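PDB 1SS4: glyoxalase family protein from Bacillus cereus, which is of unconfirmed function but belongs to the glyoxalase superfamily and probably binds a metal ion, perhaps with methylmalonyl-CoA epimerase-like activity. Local coordinates for residues S21-I26 against E37-V42. Residues are numbered along the deposited sequence; the frame is centred on the assembly and turned at random.
Sequences SLDNAI and EGRANV
Asp23 OD1 is gripped by both terminal nitrogens of one guanidinium: Arg39 NH2 reaches it at 2.6 Å and Arg39 NH1 at 2.8 Å. The oxygen lies in the guanidinium plane, at the end of the group and between the two nitrogens, so both N-H bonds are bent, that from NH1 to 136°. Seen from the aspartate, NH1 comes in nearly along the C-O axis while NH2 meets OD1 from above the carboxylate plane; the two flat groups are turned 67° against each other, and both N-H groups converge on a single oxygen instead of taking one each. Arg39 gets there fully stretched, CG anti to its backbone N (chi1 177°) and the chain extended through NE, which carries the charge from strand 35-42 over to the first turn of helix 22-32, within one βαβββ module of the glyoxalase fold. Beneath one face of the guanidinium lie two aliphatic side chains: Ile26 CD1 sits 3.5 Å from Arg39 NH1, and Leu22 CD2 is 3.9 Å from Arg39 NE. Both also pack on Leu74 of the same sheet, in which Arg39 lies on an edge strand. Ser21 OG caps the helix by accepting from Asn24 N at 3.0 Å. With two carboxylates to pair with, Asp23 at its NH1/NH2 end and Glu59 at NE, and hydrocarbon against one face, the guanidinium should resist rotation.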
loop_
_atom_site.group_PDB
_atom_site.type_symbol
_atom_site.label_atom_id
_atom_site.label_comp_id
_atom_site.label_asym_id
_atom_site.label_seq_id
_atom_site.Cartn_x
_atom_site.Cartn_y
_atom_site.Cartn_z
ATOM N N SER A 21 -15.751 7.948 1.550
ATOM C CA SER A 21 -16.356 8.073 2.882
ATOM C C SER A 21 -15.406 7.562 3.959
ATOM O O SER A 21 -15.110 6.367 4.013
ATOM C CB SER A 21 -17.656 7.265 2.965
ATOM O OG SER A 21 -18.082 7.125 4.316
ATOM N N LEU A 22 -14.928 8.464 4.813
ATOM C CA LEU A 22 -14.031 8.059 5.887
ATOM C C LEU A 22 -14.800 7.157 6.867
ATOM O O LEU A 22 -14.294 6.118 7.319
ATOM C CB LEU A 22 -13.469 9.296 6.600
ATOM C CG LEU A 22 -12.113 9.116 7.284
ATOM C CD1 LEU A 22 -11.085 8.604 6.263
ATOM C CD2 LEU A 22 -11.654 10.441 7.886
ATOM N N ASP A 23 -16.030 7.539 7.195
ATOM C CA ASP A 23 -16.821 6.707 8.100
ATOM C C ASP A 23 -16.925 5.257 7.615
ATOM O O ASP A 23 -16.720 4.323 8.397
ATOM C CB ASP A 23 -18.241 7.258 8.262
ATOM C CG ASP A 23 -18.295 8.514 9.103
ATOM O OD1 ASP A 23 -17.359 8.749 9.892
ATOM O OD2 ASP A 23 -19.287 9.262 8.984
ATOM N N ASN A 24 -17.258 5.060 6.340
ATOM C CA ASN A 24 -17.401 3.701 5.817
ATOM C C ASN A 24 -16.084 2.929 5.760
ATOM O O ASN A 24 -16.047 1.721 6.038
ATOM C CB ASN A 24 -18.014 3.697 4.411
ATOM C CG ASN A 24 -19.465 4.120 4.398
ATOM O OD1 ASN A 24 -20.162 4.028 5.408
ATOM N ND2 ASN A 24 -19.936 4.573 3.240
ATOM N N ALA A 25 -15.010 3.613 5.373
ATOM C CA ALA A 25 -13.699 2.955 5.281
ATOM C C ALA A 25 -13.216 2.550 6.676
ATOM O O ALA A 25 -12.734 1.439 6.872
ATOM C CB ALA A 25 -12.692 3.882 4.602
ATOM N N ILE A 26 -13.356 3.447 7.648
ATOM C CA ILE A 26 -12.971 3.130 9.023
ATOM C C ILE A 26 -13.758 1.884 9.451
ATOM O O ILE A 26 -13.193 0.923 9.959
ATOM C CB ILE A 26 -13.307 4.296 10.008
ATOM C CG1 ILE A 26 -12.423 5.508 9.707
ATOM C CG2 ILE A 26 -13.100 3.838 11.454
ATOM C CD1 ILE A 26 -12.704 6.708 10.588
ATOM N N GLU A 37 -6.584 4.689 15.539
ATOM C CA GLU A 37 -5.704 5.413 16.472
ATOM C C GLU A 37 -6.143 6.851 16.618
ATOM O O GLU A 37 -6.135 7.416 17.715
ATOM C CB GLU A 37 -4.251 5.431 15.986
ATOM C CG GLU A 37 -3.484 4.144 16.114
ATOM C CD GLU A 37 -1.997 4.342 15.828
ATOM O OE1 GLU A 37 -1.663 4.820 14.723
ATOM O OE2 GLU A 37 -1.166 4.018 16.704
ATOM N N GLY A 38 -6.526 7.450 15.504
ATOM C CA GLY A 38 -6.944 8.830 15.547
ATOM C C GLY A 38 -7.672 9.230 14.288
ATOM O O GLY A 38 -7.654 8.522 13.273
ATOM N N ARG A 39 -8.307 10.388 14.359
ATOM C CA ARG A 39 -9.068 10.908 13.247
ATOM C C ARG A 39 -9.060 12.416 13.379
ATOM O O ARG A 39 -9.290 12.945 14.468
ATOM C CB ARG A 39 -10.493 10.363 13.332
ATOM C CG ARG A 39 -11.409 10.884 12.281
ATOM C CD ARG A 39 -12.757 10.195 12.368
ATOM N NE ARG A 39 -13.604 10.627 11.265
ATOM C CZ ARG A 39 -14.725 10.025 10.908
ATOM N NH1 ARG A 39 -15.148 8.950 11.572
ATOM N NH2 ARG A 39 -15.415 10.490 9.878
ATOM N N ALA A 40 -8.794 13.113 12.282
ATOM C CA ALA A 40 -8.753 14.556 12.349
ATOM C C ALA A 40 -8.841 15.244 11.003
ATOM O O ALA A 40 -8.546 14.663 9.963
ATOM C CB ALA A 40 -7.488 14.990 13.071
ATOM N N ASN A 41 -9.281 16.495 11.037
ATOM C CA ASN A 41 -9.372 17.297 9.835
ATOM C C ASN A 41 -8.022 17.983 9.780
ATOM O O ASN A 41 -7.533 18.461 10.794
ATOM C CB ASN A 41 -10.489 18.334 9.966
ATOM C CG ASN A 41 -11.866 17.705 9.956
ATOM O OD1 ASN A 41 -12.351 17.261 8.914
ATOM N ND2 ASN A 41 -12.502 17.650 11.126
ATOM N N VAL A 42 -7.404 18.013 8.610
ATOM C CA VAL A 42 -6.109 18.659 8.478
ATOM C C VAL A 42 -6.248 19.746 7.431
ATOM O O VAL A 42 -6.509 19.455 6.268
ATOM C CB VAL A 42 -5.016 17.656 8.035
ATOM C CG1 VAL A 42 -3.700 18.383 7.761
ATOM C CG2 VAL A 42 -4.817 16.613 9.111
#